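PDB 3KH1: predicted metal-dependent phosphohydrolase from Magnetospirillum magnetotacticum MS-1, which probably acts as a metal-dependent phosphohydrolase of the HD-domain superfamily, perhaps with 5'-deoxynucleotidase activity. Local coordinates for residues D60-M71 with E125-F136. Sequence-based numbering, arbitrary orientation. Where two conformers were deposited one is given.
Sequences DEAVQIGRVARM and EYEARETADARF
Arg-67 reaches between two carboxylates, Glu-125 and Asp-133, and the three form a salt-bridge network. Its guanidinium grips Glu-125 end-on: NH2 donates to Glu-125 OE1 at 2.8 Å and NH1 to Glu-125 OE2 at 3.0 Å, the second bond nearly straight at 171°. NH1 also donates to the anti lone pair of Asp-133 OD2 at 2.8 Å. All three acceptors lie close to the guanidinium plane, although the carboxylates are tilted from it. An extended chain, with CG anti to the backbone N (chi1 -174°), carries the group this far. Glu-125 OE2 takes a further bond from Thr-131 OG1, the N-cap of helix 132-151, which ties the end of helix 113-128 to the start of the next. Replacing Arg-67 with a leucine would probably leave Glu-125 and Asp-133 as neighbouring negative charges without their shared counter-ion.

Asp-133 serves the other segment through both oxygens. OD1 accepts from the backbone N of Gln-64, the N-cap residue of helix 65-74, at 2.9 Å, while OD2 also accepts from a water that in turn accepts from Gln-64 NE2.

Apolar packing flanks this polar centre. The selenomethionine Met-71 is a knob among Glu-125, Tyr-126, Asp-133 and Ala-134; its SE approaches the edge of the Tyr-126 ring, 5.3 Å from the centroid, a Met-aromatic contact. Toward the loop, Val-63 CG2 packs on Ala-132 CB, and Ile-65 CD1 meets Phe-136 CE2 at 3.7 Å. Helix 41-54 packs against Ile-65 and Val-68.

The short axes of 65-71 and 132-136 cross at -60°, 9.3 Å apart: oblique helix packing within the predominantly helical HD-domain fold, with the side chain of Tyr-126 about 13 Å from a bound calcium ion.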
ATOM      1  N   ASP A  60      -7.935 -19.441   6.009  1.00 22.65           N
ATOM      2  CA  ASP A  60      -9.066 -20.202   6.532  0.50 23.82           C
ATOM      3  C   ASP A  60     -10.347 -19.604   5.967  1.00 24.18           C
ATOM      4  O   ASP A  60     -10.396 -18.415   5.645  1.00 23.87           O
ATOM      5  CB  ASP A  60      -9.112 -20.190   8.063  0.50 24.38           C
ATOM      6  CG  ASP A  60      -8.018 -21.018   8.687  0.50 26.01           C
ATOM      7  OD1 ASP A  60      -7.353 -21.788   7.951  0.50 29.60           O
ATOM      8  OD2 ASP A  60      -7.840 -20.924   9.925  0.50 29.08           O
ATOM      9  N   GLU A  61     -11.383 -20.452   5.829  1.00 25.64           N
ATOM     10  CA  GLU A  61     -12.690 -20.033   5.267  1.00 26.32           C
ATOM     11  C   GLU A  61     -13.280 -18.778   5.940  1.00 26.33           C
ATOM     12  O   GLU A  61     -13.925 -17.935   5.264  1.00 27.20           O
ATOM     13  CB  GLU A  61     -13.697 -21.207   5.302  1.00 27.77           C
ATOM     14  N   ALA A  62     -13.052 -18.651   7.248  1.00 25.14           N
ATOM     15  CA  ALA A  62     -13.655 -17.588   8.030  1.00 24.48           C
ATOM     16  C   ALA A  62     -12.962 -16.234   7.740  1.00 22.13           C
ATOM     17  O   ALA A  62     -13.535 -15.182   8.119  1.00 22.62           O
ATOM     18  CB  ALA A  62     -13.627 -17.910   9.591  1.00 25.23           C
ATOM     19  N   VAL A  63     -11.817 -16.195   7.040  1.00 19.07           N
ATOM     20  CA  VAL A  63     -11.149 -14.910   6.802  0.50 16.50           C
ATOM     21  C   VAL A  63     -11.884 -14.041   5.757  1.00 14.78           C
ATOM     22  O   VAL A  63     -12.337 -14.547   4.723  1.00 16.11           O
ATOM     23  CB  VAL A  63      -9.685 -15.118   6.444  0.50 15.95           C
ATOM     24  CG1 VAL A  63      -9.063 -13.848   5.947  0.50 13.76           C
ATOM     25  CG2 VAL A  63      -8.921 -15.615   7.683  0.50 15.84           C
ATOM     26  N   GLN A  64     -12.017 -12.731   6.042  1.00 14.11           N
ATOM     27  CA  GLN A  64     -12.538 -11.777   5.081  1.00 13.15           C
ATOM     28  C   GLN A  64     -11.324 -11.075   4.487  1.00 12.78           C
ATOM     29  O   GLN A  64     -10.663 -10.262   5.140  1.00 12.43           O
ATOM     30  CB  GLN A  64     -13.450 -10.774   5.770  1.00 12.79           C
ATOM     31  CG  GLN A  64     -14.757 -11.382   6.284  1.00 13.75           C
ATOM     32  CD  GLN A  64     -15.772 -10.306   6.576  1.00 15.24           C
ATOM     33  OE1 GLN A  64     -16.450  -9.811   5.663  1.00 14.98           O
ATOM     34  NE2 GLN A  64     -15.812  -9.847   7.822  1.00 16.99           N
ATOM     35  N   ILE A  65     -10.984 -11.439   3.258  1.00 11.33           N
ATOM     36  CA  ILE A  65      -9.730 -11.004   2.668  0.60 11.02           C
ATOM     37  C   ILE A  65      -9.653  -9.473   2.503  1.00 11.50           C
ATOM     38  O   ILE A  65      -8.603  -8.898   2.681  1.00 10.70           O
ATOM     39  CB  ILE A  65      -9.462 -11.747   1.335  0.60 10.97           C
ATOM     40  CG1 ILE A  65      -9.188 -13.247   1.602  0.60 11.79           C
ATOM     41  CG2 ILE A  65      -8.377 -11.045   0.490  0.60 10.54           C
ATOM     42  CD1 ILE A  65      -7.857 -13.534   2.297  0.60 10.99           C
ATOM     43  N   GLY A  66     -10.745  -8.812   2.157  1.00 11.70           N
ATOM     44  CA  GLY A  66     -10.743  -7.366   2.051  1.00 11.32           C
ATOM     45  C   GLY A  66     -10.466  -6.690   3.383  1.00 11.92           C
ATOM     46  O   GLY A  66      -9.813  -5.649   3.454  1.00 11.38           O
ATOM     47  N   ARG A  67     -10.975  -7.301   4.450  1.00 10.89           N
ATOM     48  CA  ARG A  67     -10.726  -6.813   5.784  1.00 11.62           C
ATOM     49  C   ARG A  67      -9.280  -7.039   6.210  1.00 11.27           C
ATOM     50  O   ARG A  67      -8.678  -6.151   6.825  1.00 11.59           O
ATOM     51  CB  ARG A  67     -11.718  -7.437   6.754  1.00 11.77           C
ATOM     52  CG  ARG A  67     -11.644  -6.902   8.166  1.00 12.54           C
ATOM     53  CD  ARG A  67     -12.873  -7.310   8.995  1.00 12.89           C
ATOM     54  NE  ARG A  67     -12.924  -6.675  10.303  1.00 14.60           N
ATOM     55  CZ  ARG A  67     -12.204  -7.081  11.334  1.00 16.59           C
ATOM     56  NH1 ARG A  67     -11.373  -8.126  11.207  1.00 16.23           N
ATOM     57  NH2 ARG A  67     -12.320  -6.432  12.471  1.00 15.46           N
ATOM     58  N   VAL A  68      -8.730  -8.191   5.869  1.00 10.09           N
ATOM     59  CA  VAL A  68      -7.290  -8.432   6.049  1.00 10.90           C
ATOM     60  C   VAL A  68      -6.473  -7.358   5.327  1.00 10.00           C
ATOM     61  O   VAL A  68      -5.515  -6.799   5.893  1.00  9.90           O
ATOM     62  CB  VAL A  68      -6.895  -9.852   5.581  1.00 11.62           C
ATOM     63  CG1 VAL A  68      -5.364 -10.006   5.492  1.00 12.47           C
ATOM     64  CG2 VAL A  68      -7.506 -10.899   6.555  1.00 12.88           C
ATOM     65  N   ALA A  69      -6.858  -7.038   4.083  1.00  9.40           N
ATOM     66  CA  ALA A  69      -6.158  -6.028   3.310  1.00 10.39           C
ATOM     67  C   ALA A  69      -6.209  -4.700   4.038  1.00  9.81           C
ATOM     68  O   ALA A  69      -5.189  -4.024   4.167  1.00  9.63           O
ATOM     69  CB  ALA A  69      -6.711  -5.908   1.884  1.00 10.92           C
ATOM     70  N   ARG A  70      -7.389  -4.302   4.474  1.00 10.17           N
ATOM     71  CA  ARG A  70      -7.543  -3.006   5.182  1.00  9.57           C
ATOM     72  C   ARG A  70      -6.698  -2.964   6.439  1.00  9.80           C
ATOM     73  O   ARG A  70      -5.970  -2.011   6.706  1.00  9.96           O
ATOM     74  CB  ARG A  70      -9.017  -2.761   5.514  1.00  9.80           C
ATOM     75  CG  ARG A  70      -9.294  -1.496   6.261  1.00 10.63           C
ATOM     76  CD  ARG A  70     -10.721  -1.187   6.441  1.00 11.19           C
ATOM     77  NE  ARG A  70     -11.460  -2.116   7.302  1.00 10.55           N
ATOM     78  CZ  ARG A  70     -12.327  -3.038   6.883  1.00 11.00           C
ATOM     79  NH1 ARG A  70     -12.377  -3.397   5.614  1.00 11.29           N
ATOM     80  NH2 ARG A  70     -13.075  -3.686   7.757  1.00 11.99           N
HETATM   81  N   MSE A  71      -6.734  -4.054   7.188  1.00 10.37           N
HETATM   82  CA  MSE A  71      -5.963  -4.176   8.405  1.00 10.44           C
HETATM   83  C   MSE A  71      -4.463  -4.032   8.122  1.00  9.42           C
HETATM   84  O   MSE A  71      -3.746  -3.310   8.812  1.00 10.61           O
HETATM   85  CB  MSE A  71      -6.260  -5.554   9.042  1.00 11.47           C
HETATM   86  CG  MSE A  71      -5.498  -5.860  10.311  1.00 12.62           C
HETATM   87 SE   MSE A  71      -5.829  -7.689  10.913  0.75  9.58          SE
HETATM   88  CE  MSE A  71      -7.572  -7.402  11.697  1.00 15.16           C
ATOM     89  N   GLU A 125      -6.464  -5.325  16.992  1.00 15.76           N
ATOM     90  CA  GLU A 125      -6.798  -6.671  16.609  1.00 14.88           C
ATOM     91  C   GLU A 125      -5.623  -7.348  15.885  1.00 14.11           C
ATOM     92  O   GLU A 125      -5.248  -8.493  16.192  1.00 14.78           O
ATOM     93  CB  GLU A 125      -8.052  -6.649  15.739  1.00 15.93           C
ATOM     94  CG  GLU A 125      -8.476  -7.993  15.281  1.00 16.07           C
ATOM     95  CD  GLU A 125      -9.738  -7.980  14.439  1.00 18.50           C
ATOM     96  OE1 GLU A 125     -10.438  -6.960  14.408  1.00 20.15           O
ATOM     97  OE2 GLU A 125      -9.987  -8.984  13.741  1.00 16.37           O
ATOM     98  N   TYR A 126      -5.019  -6.595  14.975  1.00 13.49           N
ATOM     99  CA  TYR A 126      -3.816  -7.055  14.284  1.00 12.82           C
ATOM    100  C   TYR A 126      -2.719  -7.411  15.299  1.00 13.35           C
ATOM    101  O   TYR A 126      -2.110  -8.489  15.225  1.00 13.29           O
ATOM    102  CB  TYR A 126      -3.292  -5.977  13.333  1.00 13.32           C
ATOM    103  CG  TYR A 126      -1.974  -6.344  12.758  1.00 13.00           C
ATOM    104  CD1 TYR A 126      -1.912  -7.232  11.690  1.00 15.10           C
ATOM    105  CD2 TYR A 126      -0.790  -5.817  13.246  1.00 15.23           C
ATOM    106  CE1 TYR A 126      -0.733  -7.624  11.148  1.00 14.35           C
ATOM    107  CE2 TYR A 126       0.439  -6.231  12.656  1.00 14.64           C
ATOM    108  CZ  TYR A 126       0.442  -7.132  11.608  1.00 12.88           C
ATOM    109  OH  TYR A 126       1.666  -7.499  11.066  1.00 18.44           O
ATOM    110  N   GLU A 127      -2.469  -6.499  16.226  1.00 14.52           N
ATOM    111  CA  GLU A 127      -1.415  -6.713  17.210  1.00 15.66           C
ATOM    112  C   GLU A 127      -1.679  -7.917  18.106  1.00 16.85           C
ATOM    113  O   GLU A 127      -0.734  -8.623  18.478  1.00 17.50           O
ATOM    114  CB  GLU A 127      -1.189  -5.483  18.072  1.00 16.97           C
ATOM    115  CG  GLU A 127      -0.696  -4.322  17.349  1.00 20.02           C
ATOM    116  CD  GLU A 127       0.724  -4.493  16.811  1.00 23.22           C
ATOM    117  OE1 GLU A 127       1.499  -5.337  17.335  1.00 26.20           O
ATOM    118  OE2 GLU A 127       1.072  -3.748  15.866  1.00 28.66           O
ATOM    119  N   ALA A 128      -2.951  -8.163  18.432  1.00 17.27           N
ATOM    120  CA  ALA A 128      -3.284  -9.275  19.318  1.00 17.54           C
ATOM    121  C   ALA A 128      -3.155 -10.648  18.666  1.00 18.19           C
ATOM    122  O   ALA A 128      -3.007 -11.650  19.360  1.00 19.02           O
ATOM    123  CB  ALA A 128      -4.692  -9.113  19.917  1.00 17.99           C
ATOM    124  N   ARG A 129      -3.275 -10.672  17.342  1.00 18.77           N
ATOM    125  CA  ARG A 129      -3.122 -11.879  16.496  1.00 20.90           C
ATOM    126  C   ARG A 129      -3.947 -13.073  17.030  1.00 21.44           C
ATOM    127  O   ARG A 129      -3.483 -14.240  17.085  1.00 24.07           O
ATOM    128  CB  ARG A 129      -1.622 -12.146  16.103  1.00 22.03           C
ATOM    129  CG  ARG A 129      -0.592 -12.001  17.124  1.00 23.76           C
ATOM    130  CD  ARG A 129       0.768 -12.447  16.588  1.00 22.60           C
ATOM    131  NE  ARG A 129       1.760 -12.437  17.637  1.00 25.28           N
ATOM    132  CZ  ARG A 129       2.335 -11.328  18.082  1.00 28.38           C
ATOM    133  NH1 ARG A 129       2.011 -10.128  17.568  1.00 29.47           N
ATOM    134  NH2 ARG A 129       3.233 -11.417  19.048  1.00 30.69           N
ATOM    135  N   GLU A 130      -5.179 -12.762  17.437  1.00 21.82           N
ATOM    136  CA  GLU A 130      -6.098 -13.755  17.962  1.00 23.67           C
ATOM    137  C   GLU A 130      -7.127 -14.159  16.896  1.00 22.22           C
ATOM    138  O   GLU A 130      -7.395 -15.367  16.693  1.00 25.25           O
ATOM    139  CB  GLU A 130      -6.781 -13.236  19.232  1.00 25.53           C
ATOM    140  CG  GLU A 130      -5.825 -13.086  20.433  1.00 30.03           C
ATOM    141  CD  GLU A 130      -6.490 -12.463  21.648  1.00 37.54           C
ATOM    142  OE1 GLU A 130      -7.711 -12.659  21.811  1.00 42.37           O
ATOM    143  OE2 GLU A 130      -5.791 -11.776  22.435  1.00 42.25           O
ATOM    144  N   THR A 131      -7.720 -13.179  16.217  1.00 18.11           N
ATOM    145  CA  THR A 131      -8.842 -13.485  15.328  1.00 17.40           C
ATOM    146  C   THR A 131      -8.343 -14.141  14.028  1.00 16.17           C
ATOM    147  O   THR A 131      -7.162 -14.130  13.716  1.00 15.73           O
ATOM    148  CB  THR A 131      -9.631 -12.208  14.965  1.00 17.15           C
ATOM    149  OG1 THR A 131      -8.758 -11.339  14.221  1.00 16.60           O
ATOM    150  CG2 THR A 131     -10.165 -11.461  16.218  1.00 18.64           C
ATOM    151  N   ALA A 132      -9.255 -14.733  13.271  1.00 15.73           N
ATOM    152  CA  ALA A 132      -8.897 -15.351  11.997  1.00 14.97           C
ATOM    153  C   ALA A 132      -8.245 -14.338  11.075  1.00 13.85           C
ATOM    154  O   ALA A 132      -7.210 -14.628  10.465  1.00 13.33           O
ATOM    155  CB  ALA A 132     -10.148 -16.025  11.314  1.00 16.17           C
ATOM    156  N   ASP A 133      -8.853 -13.163  10.928  1.00 13.64           N
ATOM    157  CA  ASP A 133      -8.282 -12.154  10.072  1.00 13.27           C
ATOM    158  C   ASP A 133      -6.873 -11.745  10.531  1.00 12.42           C
ATOM    159  O   ASP A 133      -5.973 -11.560   9.712  1.00 12.28           O
ATOM    160  CB  ASP A 133      -9.190 -10.911  10.008  1.00 12.77           C
ATOM    161  CG  ASP A 133     -10.465 -11.133   9.175  1.00 15.01           C
ATOM    162  OD1 ASP A 133     -10.622 -12.152   8.460  1.00 15.37           O
ATOM    163  OD2 ASP A 133     -11.296 -10.206   9.296  1.00 15.00           O
ATOM    164  N   ALA A 134      -6.697 -11.527  11.835  1.00 12.99           N
ATOM    165  CA  ALA A 134      -5.415 -11.092  12.355  1.00 12.45           C
ATOM    166  C   ALA A 134      -4.343 -12.160  12.170  1.00 12.31           C
ATOM    167  O   ALA A 134      -3.194 -11.809  11.903  1.00 11.95           O
ATOM    168  CB  ALA A 134      -5.540 -10.666  13.849  1.00 13.71           C
ATOM    169  N   ARG A 135      -4.684 -13.435  12.319  1.00 12.42           N
ATOM    170  CA  ARG A 135      -3.725 -14.491  12.128  1.00 13.07           C
ATOM    171  C   ARG A 135      -3.250 -14.577  10.681  1.00 12.55           C
ATOM    172  O   ARG A 135      -2.057 -14.775  10.422  1.00 12.24           O
ATOM    173  CB  ARG A 135      -4.226 -15.863  12.588  1.00 14.33           C
ATOM    174  CG  ARG A 135      -4.251 -15.997  14.103  1.00 16.73           C
ATOM    175  CD  ARG A 135      -4.647 -17.374  14.568  1.00 22.62           C
ATOM    176  NE  ARG A 135      -6.069 -17.425  14.755  1.00 29.59           N
ATOM    177  CZ  ARG A 135      -6.944 -18.024  13.961  1.00 32.41           C
ATOM    178  NH1 ARG A 135      -6.573 -18.634  12.824  1.00 34.70           N
ATOM    179  NH2 ARG A 135      -8.230 -17.977  14.304  1.00 32.05           N
ATOM    180  N   PHE A 136      -4.163 -14.405   9.729  1.00 12.27           N
ATOM    181  CA  PHE A 136      -3.754 -14.456   8.321  1.00 12.03           C
ATOM    182  C   PHE A 136      -2.922 -13.211   7.980  1.00 10.87           C
ATOM    183  O   PHE A 136      -1.899 -13.309   7.353  1.00 11.47           O
ATOM    184  CB  PHE A 136      -4.960 -14.633   7.406  1.00 12.32           C
ATOM    185  CG  PHE A 136      -4.586 -14.962   6.002  1.00 13.20           C
ATOM    186  CD1 PHE A 136      -3.937 -16.151   5.694  1.00 14.57           C
ATOM    187  CD2 PHE A 136      -4.890 -14.079   4.956  1.00 12.89           C
ATOM    188  CE1 PHE A 136      -3.578 -16.411   4.404  1.00 15.71           C
ATOM    189  CE2 PHE A 136      -4.531 -14.363   3.630  1.00 14.01           C
ATOM    190  CZ  PHE A 136      -3.897 -15.522   3.374  1.00 13.98           C
TER
HETATM  191  O   HOH W   1     -13.829 -10.965   9.635  1.00 18.57           O